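Malonyl coenzyme A-acyl carrier protein transacylase (Helicobacter pylori, PDB 2H1Y) probably transfers the malonyl group from malonyl-CoA to holo-acyl carrier protein, yielding malonyl-ACP and free CoA. Local coordinates at residues G30-E35 with V304-G309. Numbering follows the deposited sequence.
Sequences GKSFYE and VGDNKG
Val304 meets the Phe33 ring at its rim: the Val304 carbonyl O lies in the ring plane, 3.9 Å from Phe33 CZ, and the side chains make a looser apolar contact between CZ and Val304 CG1. The Gly305 carbonyl O lies over one face of the Phe33 ring, offset toward the rim, 3.5 Å from Phe33 CE1. Gly305 C also comes close, 3.4 Å from Phe33 CZ, and it is this carbonyl group that makes the glycine's contact with the aromatic carbons. Asp306, the N-cap residue of helix 307-320, makes no capping bond with its own side chain; it continues the contact obliquely, its carbonyl O lying 3.3 Å from Phe33 CE2. Next comes the one hydrogen bond across the contact, from Asn307 N to Ser32 OG, 3.0 Å long and fairly straight at 160°. The Ser32 hydroxyl reaches it because OG is anti to the backbone N (chi1 172°), directed toward the start of helix 307-320, and it accepts the first backbone N-H of that helix. Phe33 also packs on Val79, Ile82, Ala83 and Leu86, and so lies between helix 69-90 and the turn at Gly305 and Asp306. The short helix 31-36 rests against this turn, which leads from edge strand 301-304 of the mixed, largely parallel sheet into the C-terminal helix 307-320.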
loop_
_atom_site.group_PDB
_atom_site.type_symbol
_atom_site.label_atom_id
_atom_site.label_comp_id
_atom_site.label_asym_id
_atom_site.label_seq_id
_atom_site.Cartn_x
_atom_site.Cartn_y
_atom_site.Cartn_z
ATOM N N GLY A 30 6.282 14.386 -0.587
ATOM C CA GLY A 30 6.465 14.618 -2.010
ATOM C C GLY A 30 7.112 15.950 -2.277
ATOM O O GLY A 30 7.030 16.448 -3.393
ATOM N N LYS A 31 7.749 16.517 -1.245
ATOM C CA LYS A 31 8.377 17.834 -1.300
ATOM C C LYS A 31 9.292 17.976 -2.513
ATOM O O LYS A 31 9.105 18.878 -3.340
ATOM C CB LYS A 31 9.139 18.106 0.004
ATOM C CG LYS A 31 9.378 19.595 0.330
ATOM C CD LYS A 31 9.408 19.824 1.861
ATOM C CE LYS A 31 10.111 21.137 2.271
ATOM N NZ LYS A 31 9.560 22.330 1.543
ATOM N N SER A 32 10.256 17.065 -2.622
ATOM C CA SER A 32 11.238 17.066 -3.697
ATOM C C SER A 32 10.583 17.115 -5.073
ATOM O O SER A 32 11.005 17.898 -5.936
ATOM C CB SER A 32 12.161 15.860 -3.565
ATOM O OG SER A 32 13.004 15.741 -4.683
ATOM N N PHE A 33 9.544 16.302 -5.271
ATOM C CA PHE A 33 8.808 16.291 -6.539
ATOM C C PHE A 33 8.227 17.670 -6.845
ATOM O O PHE A 33 8.486 18.257 -7.912
ATOM C CB PHE A 33 7.653 15.280 -6.508
ATOM C CG PHE A 33 8.068 13.846 -6.684
ATOM C CD1 PHE A 33 7.331 12.826 -6.076
ATOM C CD2 PHE A 33 9.182 13.502 -7.450
ATOM C CE1 PHE A 33 7.688 11.493 -6.226
ATOM C CE2 PHE A 33 9.547 12.146 -7.613
ATOM C CZ PHE A 33 8.795 11.149 -6.997
ATOM N N TYR A 34 7.433 18.155 -5.888
ATOM C CA TYR A 34 6.727 19.426 -5.940
ATOM C C TYR A 34 7.583 20.568 -6.449
ATOM O O TYR A 34 7.144 21.319 -7.319
ATOM C CB TYR A 34 6.201 19.769 -4.547
ATOM C CG TYR A 34 5.371 21.037 -4.470
ATOM C CD1 TYR A 34 5.924 22.240 -4.008
ATOM C CD2 TYR A 34 4.025 21.029 -4.840
ATOM C CE1 TYR A 34 5.156 23.403 -3.932
ATOM C CE2 TYR A 34 3.251 22.179 -4.761
ATOM C CZ TYR A 34 3.823 23.364 -4.310
ATOM O OH TYR A 34 3.039 24.492 -4.236
ATOM N N GLU A 35 8.798 20.692 -5.903
ATOM C CA GLU A 35 9.699 21.797 -6.236
ATOM C C GLU A 35 10.438 21.635 -7.545
ATOM O O GLU A 35 10.775 22.623 -8.178
ATOM C CB GLU A 35 10.690 22.036 -5.111
ATOM C CG GLU A 35 10.194 23.069 -4.136
ATOM C CD GLU A 35 10.514 22.723 -2.690
ATOM O OE1 GLU A 35 11.392 21.850 -2.463
ATOM O OE2 GLU A 35 9.883 23.331 -1.780
ATOM N N VAL A 304 11.468 5.337 -6.065
ATOM C CA VAL A 304 11.206 6.580 -6.774
ATOM C C VAL A 304 10.278 7.420 -5.901
ATOM O O VAL A 304 9.051 7.410 -6.074
ATOM C CB VAL A 304 10.546 6.305 -8.142
ATOM C CG1 VAL A 304 10.449 7.587 -8.968
ATOM C CG2 VAL A 304 11.312 5.205 -8.906
ATOM N N GLY A 305 10.864 8.125 -4.942
ATOM C CA GLY A 305 10.098 9.040 -4.106
ATOM C C GLY A 305 10.639 10.453 -4.169
ATOM O O GLY A 305 10.020 11.383 -3.638
ATOM N N ASP A 306 11.775 10.596 -4.858
ATOM C CA ASP A 306 12.671 11.750 -4.805
ATOM C C ASP A 306 12.907 12.149 -6.222
ATOM O O ASP A 306 12.716 11.336 -7.120
ATOM C CB ASP A 306 14.049 11.296 -4.309
ATOM C CG ASP A 306 14.186 11.327 -2.818
ATOM O OD1 ASP A 306 13.646 12.248 -2.169
ATOM O OD2 ASP A 306 14.875 10.438 -2.285
ATOM N N ASN A 307 13.411 13.359 -6.435
ATOM C CA ASN A 307 13.964 13.683 -7.737
ATOM C C ASN A 307 15.205 12.824 -8.051
ATOM O O ASN A 307 15.457 12.465 -9.207
ATOM C CB ASN A 307 14.284 15.167 -7.844
ATOM C CG ASN A 307 14.518 15.598 -9.283
ATOM O OD1 ASN A 307 14.182 14.867 -10.236
ATOM N ND2 ASN A 307 15.094 16.796 -9.460
ATOM N N LYS A 308 15.959 12.502 -6.999
ATOM C CA LYS A 308 17.118 11.617 -7.061
ATOM C C LYS A 308 16.696 10.218 -7.509
ATOM O O LYS A 308 17.279 9.673 -8.447
ATOM C CB LYS A 308 17.812 11.565 -5.693
ATOM C CG LYS A 308 19.106 10.779 -5.673
ATOM C CD LYS A 308 19.783 10.806 -4.287
ATOM C CE LYS A 308 19.317 9.678 -3.367
ATOM N NZ LYS A 308 19.705 8.319 -3.863
ATOM N N GLY A 309 15.684 9.653 -6.850
ATOM C CA GLY A 309 15.118 8.365 -7.257
ATOM C C GLY A 309 14.542 8.423 -8.667
ATOM O O GLY A 309 14.728 7.490 -9.462
#